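Local coordinates for T-lymphoma invasion and metastasis-inducing protein 1 (Homo sapiens, PDB 4K2P), which probably binds phosphoinositides and protein partners such as Par-3 through its PH and coiled-coil region, in signalling at tight junctions, at residues A119-V124 against E131-L136; L136-I141 against S201-E206. The protein carries 5 engineered substitutions. All blocks are in the same frame, centred on the assembly; numbering follows the deposited sequence.

From the N terminus the chain first builds the antiparallel sheet of the PH domain and then runs into helix 106-128. A short turn follows, and contact 1 closes it by laying the start of helix 133-161 against residues 119-124. Helix 133-161 then runs out and helix 168-203 returns, so contact 2 closes a much longer, almost wholly helical loop. The two closures come in series, neither enclosing the other, and they share Leu-136. They also touch: Leu-202 of contact 2 packs on Thr-133 and Leu-134 of contact 1. Three helices thus meet at one junction, joining the PH domain to the base of the coiled coil.

Contact 1 of 2, residues A119-V124 against E131-L136; sequences ACATAV and EDTLRL. With CA (calcium ion), chain F.
Thr-133 meets Ala-121 through its methyl: Thr-133 CG2 lies 3.6 Å from the carbonyl O of Ala-121 and 4.0 Å from the CB of the same residue. A chi1 of -62° places OG1 beside the backbone N and CG2 anti to it, and it is the methyl branch that faces helix 106-128. One turn further along each helix, Leu-136 reaches over in the same manner, its CD2 standing 3.9 Å from Val-124 CG1 and also close to the carbonyl O of Val-124. No hydrogen bond spans the two segments, so the contact is made by methyl groups on side chains and backbone carbonyls. These are two consecutive helices joined by a short linker, the C-terminal helix of the PH domain running on into the first helix of the coiled coil. Just outside, Thr-133 also touches Ala-125, while Leu-136 leans on His-128, whose ND1 is hydrogen-bonded to Val-124 O. The start of helix 133-161 is fixed by Asp-132 at the N-cap, which takes Arg-135 N on OD1 at 3.1 Å in a nearly straight bond, from well above the carboxylate plane. Asp-132 OD2 forms a salt bridge with Arg-135 NE at 3.3 Å, in a more bent geometry. Before the cap, the carbonyl O of Glu-131 binds a calcium ion at 2.3 Å, and a water is a second ligand.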
ATOM      1  N   ALA A 119       1.567  11.460   7.050  1.00 26.07           N
ATOM      2  CA  ALA A 119       2.830  11.044   7.626  1.00 27.69           C
ATOM      3  C   ALA A 119       3.718  10.448   6.541  1.00 27.11           C
ATOM      4  O   ALA A 119       4.914  10.702   6.508  1.00 27.15           O
ATOM      5  CB  ALA A 119       2.602  10.036   8.742  1.00 28.25           C
ATOM      6  N   CYS A 120       3.126   9.636   5.672  1.00 24.40           N
ATOM      7  CA  CYS A 120       3.866   9.011   4.583  1.00 25.12           C
ATOM      8  C   CYS A 120       4.378  10.063   3.616  1.00 25.36           C
ATOM      9  O   CYS A 120       5.483   9.960   3.095  1.00 28.01           O
ATOM     10  CB  CYS A 120       2.995   7.996   3.848  1.00 24.02           C
ATOM     11  SG  CYS A 120       2.695   6.501   4.803  1.00 26.70           S
ATOM     12  N   ALA A 121       3.572  11.091   3.395  1.00 25.13           N
ATOM     13  CA  ALA A 121       3.918  12.139   2.460  1.00 27.09           C
ATOM     14  C   ALA A 121       5.124  12.912   2.994  1.00 28.81           C
ATOM     15  O   ALA A 121       6.041  13.247   2.241  1.00 28.89           O
ATOM     16  CB  ALA A 121       2.734  13.059   2.237  1.00 29.65           C
ATOM     17  N   THR A 122       5.113  13.176   4.300  1.00 28.95           N
ATOM     18  CA  THR A 122       6.208  13.859   4.973  1.00 31.25           C
ATOM     19  C   THR A 122       7.473  13.017   4.918  1.00 31.49           C
ATOM     20  O   THR A 122       8.565  13.551   4.770  1.00 34.89           O
ATOM     21  CB  THR A 122       5.877  14.172   6.463  1.00 35.63           C
ATOM     22  OG1 THR A 122       4.740  15.040   6.539  1.00 35.04           O
ATOM     23  CG2 THR A 122       7.053  14.847   7.154  1.00 38.20           C
ATOM     24  N   ALA A 123       7.329  11.703   5.036  1.00 28.14           N
ATOM     25  CA  ALA A 123       8.485  10.820   4.993  1.00 30.56           C
ATOM     26  C   ALA A 123       9.140  10.857   3.607  1.00 30.99           C
ATOM     27  O   ALA A 123      10.365  10.824   3.490  1.00 33.50           O
ATOM     28  CB  ALA A 123       8.087   9.401   5.361  1.00 31.58           C
ATOM     29  N   VAL A 124       8.319  10.922   2.561  1.00 28.76           N
ATOM     30  CA  VAL A 124       8.823  11.016   1.197  1.00 29.59           C
ATOM     31  C   VAL A 124       9.601  12.315   1.026  1.00 30.78           C
ATOM     32  O   VAL A 124      10.664  12.337   0.405  1.00 32.21           O
ATOM     33  CB  VAL A 124       7.674  10.949   0.164  1.00 29.69           C
ATOM     34  CG1 VAL A 124       8.172  11.259  -1.243  1.00 33.99           C
ATOM     35  CG2 VAL A 124       7.022   9.579   0.190  1.00 28.68           C
ATOM     36  N   GLU A 131      11.364  21.107   0.931  1.00 50.94           N
ATOM     37  CA  GLU A 131      10.509  21.877   1.825  1.00 49.23           C
ATOM     38  C   GLU A 131       9.061  21.812   1.360  1.00 47.25           C
ATOM     39  O   GLU A 131       8.147  21.833   2.173  1.00 50.85           O
ATOM     40  CB  GLU A 131      10.969  23.335   1.892  1.00 53.78           C
ATOM     41  CG  GLU A 131      12.083  23.618   2.890  1.00 58.74           C
ATOM     42  CD  GLU A 131      11.561  23.790   4.311  1.00 61.90           C
ATOM     43  OE1 GLU A 131      11.136  22.794   4.927  1.00 58.37           O
ATOM     44  OE2 GLU A 131      11.565  24.935   4.810  1.00 68.29           O
ATOM     45  N   ASP A 132       8.863  21.733   0.046  1.00 45.48           N
ATOM     46  CA  ASP A 132       7.527  21.711  -0.537  1.00 44.12           C
ATOM     47  C   ASP A 132       7.044  20.277  -0.752  1.00 39.80           C
ATOM     48  O   ASP A 132       7.329  19.668  -1.783  1.00 38.53           O
ATOM     49  CB  ASP A 132       7.523  22.452  -1.872  1.00 52.60           C
ATOM     50  CG  ASP A 132       6.120  22.739  -2.381  1.00 57.70           C
ATOM     51  OD1 ASP A 132       5.147  22.146  -1.876  1.00 55.13           O
ATOM     52  OD2 ASP A 132       6.000  23.520  -3.345  1.00 65.48           O
ATOM     53  N   THR A 133       6.302  19.745   0.208  1.00 39.29           N
ATOM     54  CA  THR A 133       5.865  18.359   0.124  1.00 35.69           C
ATOM     55  C   THR A 133       4.907  18.166  -1.058  1.00 34.27           C
ATOM     56  O   THR A 133       5.028  17.200  -1.806  1.00 31.13           O
ATOM     57  CB  THR A 133       5.191  17.903   1.429  1.00 33.77           C
ATOM     58  OG1 THR A 133       6.134  17.987   2.502  1.00 36.62           O
ATOM     59  CG2 THR A 133       4.700  16.461   1.314  1.00 31.38           C
ATOM     60  N   LEU A 134       3.967  19.092  -1.220  1.00 35.62           N
ATOM     61  CA  LEU A 134       2.988  19.021  -2.304  1.00 37.58           C
ATOM     62  C   LEU A 134       3.644  19.016  -3.684  1.00 37.11           C
ATOM     63  O   LEU A 134       3.308  18.196  -4.535  1.00 36.19           O
ATOM     64  CB  LEU A 134       2.011  20.190  -2.207  1.00 44.83           C
ATOM     65  CG  LEU A 134       0.541  19.811  -2.374  1.00 49.96           C
ATOM     66  CD1 LEU A 134       0.042  19.108  -1.121  1.00 50.70           C
ATOM     67  CD2 LEU A 134      -0.309  21.030  -2.693  1.00 56.69           C
ATOM     68  N   ARG A 135       4.573  19.936  -3.908  1.00 39.13           N
ATOM     69  CA  ARG A 135       5.282  20.010  -5.179  1.00 42.49           C
ATOM     70  C   ARG A 135       6.070  18.746  -5.457  1.00 38.94           C
ATOM     71  O   ARG A 135       6.120  18.282  -6.591  1.00 38.61           O
ATOM     72  CB  ARG A 135       6.209  21.223  -5.197  1.00 50.59           C
ATOM     73  CG  ARG A 135       7.163  21.280  -6.385  1.00 56.42           C
ATOM     74  CD  ARG A 135       7.873  22.621  -6.411  1.00 64.10           C
ATOM     75  NE  ARG A 135       6.905  23.712  -6.482  1.00 66.63           N
ATOM     76  CZ  ARG A 135       6.415  24.209  -7.616  1.00 69.59           C
ATOM     77  NH1 ARG A 135       6.835  23.756  -8.793  1.00 70.45           N
ATOM     78  NH2 ARG A 135       5.527  25.189  -7.577  1.00 72.17           N
ATOM     79  N   LEU A 136       6.684  18.184  -4.422  1.00 38.50           N
ATOM     80  CA  LEU A 136       7.471  16.976  -4.600  1.00 37.03           C
ATOM     81  C   LEU A 136       6.582  15.816  -5.025  1.00 34.00           C
ATOM     82  O   LEU A 136       6.966  15.034  -5.888  1.00 32.17           O
ATOM     83  CB  LEU A 136       8.222  16.614  -3.317  1.00 38.63           C
ATOM     84  CG  LEU A 136       8.913  15.245  -3.368  1.00 37.06           C
ATOM     85  CD1 LEU A 136      10.011  15.214  -4.425  1.00 39.04           C
ATOM     86  CD2 LEU A 136       9.477  14.889  -2.007  1.00 39.84           C
TER
HETATM   87 CA    CA F1002       6.737  23.080   3.441  1.00 46.92          CA
HETATM   88  O   HOH W   1       7.588  21.289   4.666  1.00 25.72           O

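Contact 2 of 2, residues L136-I141 against S201-E206; sequences LLKSEI and SLQGGE
Leu-202 and Leu-137 meet methyl to methyl, CD1 of one lying 3.8 Å from CD1 of the other, and the two side chains cross at about a right angle. The backbones stay well apart at this point, the CA atoms of Leu-137 and Leu-202 being 10.0 Å from each other, so the gap is bridged entirely by side chains. Just before, Ser-201 is turned to other partners: its OG is hydrogen-bonded to Cys-197 O within its own helix and to His-117 ND1 on helix 106-128. Leu-202 itself also touches Ser-118 of that PH-domain helix. Next comes Gln-203, whose side chain, extended beyond CG (chi2 175°), brings its amide to Lys-138. Gln-203 NE2 sits 3.5 Å from Lys-138 CE and 3.6 Å from Lys-138 NZ. The lysine chain is likewise extended, and the two cross at a slant along the more exposed border of the interface. The amide N thus lies against the end of the lysine chain, nearest to CE, and no hydrogen bond forms, as the amide NH2 and a probably charged lysine amine are both donors. At Gly-204 the chain leaves helical geometry with positive phi (64°), and it continues as a loop through Gly-205 to Glu-206. Deeper in, Leu-137 also rests on Phe-195 and Tyr-198, and Ile-141 on Leu-192 and Phe-195, the apolar seam of an antiparallel helical hairpin: the two-helix coiled coil of the CC-Ex region, here at the end nearest the PH domain.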
ATOM      1  N   LEU A 136       6.684  18.184  -4.422  1.00 38.50           N
ATOM      2  CA  LEU A 136       7.471  16.976  -4.600  1.00 37.03           C
ATOM      3  C   LEU A 136       6.582  15.816  -5.025  1.00 34.00           C
ATOM      4  O   LEU A 136       6.966  15.034  -5.888  1.00 32.17           O
ATOM      5  CB  LEU A 136       8.222  16.614  -3.317  1.00 38.63           C
ATOM      6  CG  LEU A 136       8.913  15.245  -3.368  1.00 37.06           C
ATOM      7  CD1 LEU A 136      10.011  15.214  -4.425  1.00 39.04           C
ATOM      8  CD2 LEU A 136       9.477  14.889  -2.007  1.00 39.84           C
ATOM      9  N   LEU A 137       5.401  15.707  -4.423  1.00 31.66           N
ATOM     10  CA  LEU A 137       4.483  14.615  -4.743  1.00 29.46           C
ATOM     11  C   LEU A 137       4.050  14.678  -6.202  1.00 30.59           C
ATOM     12  O   LEU A 137       4.031  13.662  -6.890  1.00 30.09           O
ATOM     13  CB  LEU A 137       3.248  14.654  -3.842  1.00 27.82           C
ATOM     14  CG  LEU A 137       3.422  14.252  -2.381  1.00 29.00           C
ATOM     15  CD1 LEU A 137       2.086  14.376  -1.664  1.00 27.98           C
ATOM     16  CD2 LEU A 137       3.984  12.846  -2.241  1.00 29.74           C
ATOM     17  N   LYS A 138       3.702  15.872  -6.669  1.00 33.29           N
ATOM     18  CA  LYS A 138       3.293  16.053  -8.057  1.00 34.99           C
ATOM     19  C   LYS A 138       4.441  15.741  -9.006  1.00 37.60           C
ATOM     20  O   LYS A 138       4.222  15.228 -10.099  1.00 41.23           O
ATOM     21  CB  LYS A 138       2.789  17.469  -8.293  1.00 36.85           C
ATOM     22  CG  LYS A 138       1.475  17.753  -7.590  1.00 36.36           C
ATOM     23  CD  LYS A 138       1.056  19.193  -7.775  1.00 44.15           C
ATOM     24  CE  LYS A 138      -0.211  19.491  -6.994  1.00 49.44           C
ATOM     25  NZ  LYS A 138      -0.512  20.948  -6.973  1.00 56.13           N
ATOM     26  N   SER A 139       5.657  16.068  -8.588  1.00 37.78           N
ATOM     27  CA  SER A 139       6.833  15.816  -9.400  1.00 38.84           C
ATOM     28  C   SER A 139       7.087  14.320  -9.553  1.00 33.77           C
ATOM     29  O   SER A 139       7.402  13.845 -10.643  1.00 31.66           O
ATOM     30  CB  SER A 139       8.054  16.495  -8.783  1.00 48.68           C
ATOM     31  OG  SER A 139       9.235  16.107  -9.461  1.00 55.80           O
ATOM     32  N   GLU A 140       6.931  13.584  -8.455  1.00 30.91           N
ATOM     33  CA  GLU A 140       7.152  12.143  -8.441  1.00 30.80           C
ATOM     34  C   GLU A 140       6.071  11.447  -9.256  1.00 33.45           C
ATOM     35  O   GLU A 140       6.295  10.390  -9.857  1.00 34.18           O
ATOM     36  CB  GLU A 140       7.163  11.618  -7.007  1.00 30.14           C
ATOM     37  CG  GLU A 140       8.391  12.024  -6.216  1.00 37.54           C
ATOM     38  CD  GLU A 140       9.671  11.421  -6.769  1.00 47.07           C
ATOM     39  OE1 GLU A 140       9.765  10.180  -6.845  1.00 46.03           O
ATOM     40  OE2 GLU A 140      10.585  12.191  -7.127  1.00 55.81           O
ATOM     41  N   ILE A 141       4.894  12.055  -9.263  1.00 32.76           N
ATOM     42  CA  ILE A 141       3.772  11.551 -10.027  1.00 29.52           C
ATOM     43  C   ILE A 141       4.097  11.714 -11.510  1.00 28.81           C
ATOM     44  O   ILE A 141       3.929  10.785 -12.293  1.00 26.49           O
ATOM     45  CB  ILE A 141       2.467  12.291  -9.633  1.00 30.80           C
ATOM     46  CG1 ILE A 141       1.952  11.735  -8.303  1.00 27.92           C
ATOM     47  CG2 ILE A 141       1.397  12.173 -10.717  1.00 32.26           C
ATOM     48  CD1 ILE A 141       0.874  12.570  -7.652  1.00 28.55           C
ATOM     49  N   SER A 201      -4.706  13.261   0.194  1.00 38.07           N
ATOM     50  CA  SER A 201      -4.841  13.421   1.627  1.00 40.32           C
ATOM     51  C   SER A 201      -4.380  14.809   2.065  1.00 38.97           C
ATOM     52  O   SER A 201      -4.949  15.383   2.988  1.00 39.88           O
ATOM     53  CB  SER A 201      -4.065  12.322   2.354  1.00 44.72           C
ATOM     54  OG  SER A 201      -4.747  11.075   2.240  1.00 46.40           O
ATOM     55  N   LEU A 202      -3.347  15.350   1.422  1.00 38.91           N
ATOM     56  CA  LEU A 202      -2.915  16.709   1.728  1.00 45.37           C
ATOM     57  C   LEU A 202      -3.877  17.763   1.172  1.00 48.68           C
ATOM     58  O   LEU A 202      -4.101  18.785   1.808  1.00 50.70           O
ATOM     59  CB  LEU A 202      -1.508  16.974   1.192  1.00 50.71           C
ATOM     60  CG  LEU A 202      -0.327  16.273   1.866  1.00 52.55           C
ATOM     61  CD1 LEU A 202       0.960  16.689   1.178  1.00 57.10           C
ATOM     62  CD2 LEU A 202      -0.252  16.587   3.352  1.00 53.34           C
ATOM     63  N   GLN A 203      -4.461  17.511   0.002  1.00 49.66           N
ATOM     64  CA  GLN A 203      -5.329  18.499  -0.643  1.00 56.76           C
ATOM     65  C   GLN A 203      -6.801  18.346  -0.267  1.00 57.65           C
ATOM     66  O   GLN A 203      -7.655  19.084  -0.760  1.00 62.79           O
ATOM     67  CB  GLN A 203      -5.207  18.410  -2.160  1.00 58.75           C
ATOM     68  CG  GLN A 203      -3.854  18.798  -2.714  1.00 61.85           C
ATOM     69  CD  GLN A 203      -3.775  18.568  -4.203  1.00 63.13           C
ATOM     70  OE1 GLN A 203      -4.403  17.648  -4.728  1.00 60.90           O
ATOM     71  NE2 GLN A 203      -3.018  19.409  -4.897  1.00 66.95           N
ATOM     72  N   GLY A 204      -7.098  17.392   0.607  1.00 54.39           N
ATOM     73  CA  GLY A 204      -8.468  17.123   0.991  1.00 55.20           C
ATOM     74  C   GLY A 204      -9.343  16.620  -0.147  1.00 59.39           C
ATOM     75  O   GLY A 204     -10.569  16.658  -0.043  1.00 61.16           O
ATOM     76  N   GLY A 205      -8.727  16.146  -1.228  1.00 62.21           N
ATOM     77  CA  GLY A 205      -9.472  15.644  -2.375  1.00 65.54           C
ATOM     78  C   GLY A 205      -9.832  14.177  -2.222  1.00 63.67           C
ATOM     79  O   GLY A 205      -9.484  13.550  -1.225  1.00 62.51           O
ATOM     80  N   GLU A 206     -10.535  13.624  -3.209  1.00 62.77           N
ATOM     81  CA  GLU A 206     -10.951  12.225  -3.147  1.00 59.90           C
ATOM     82  C   GLU A 206      -9.808  11.315  -3.592  1.00 51.12           C
ATOM     83  O   GLU A 206      -8.992  11.698  -4.427  1.00 50.88           O
ATOM     84  CB  GLU A 206     -12.208  11.989  -3.994  1.00 66.65           C
ATOM     85  CG  GLU A 206     -12.025  12.139  -5.491  1.00 73.14           C
ATOM     86  CD  GLU A 206     -13.336  11.982  -6.249  1.00 81.15           C
ATOM     87  OE1 GLU A 206     -14.321  11.512  -5.640  1.00 83.13           O
ATOM     88  OE2 GLU A 206     -13.380  12.329  -7.451  1.00 85.52           O
TER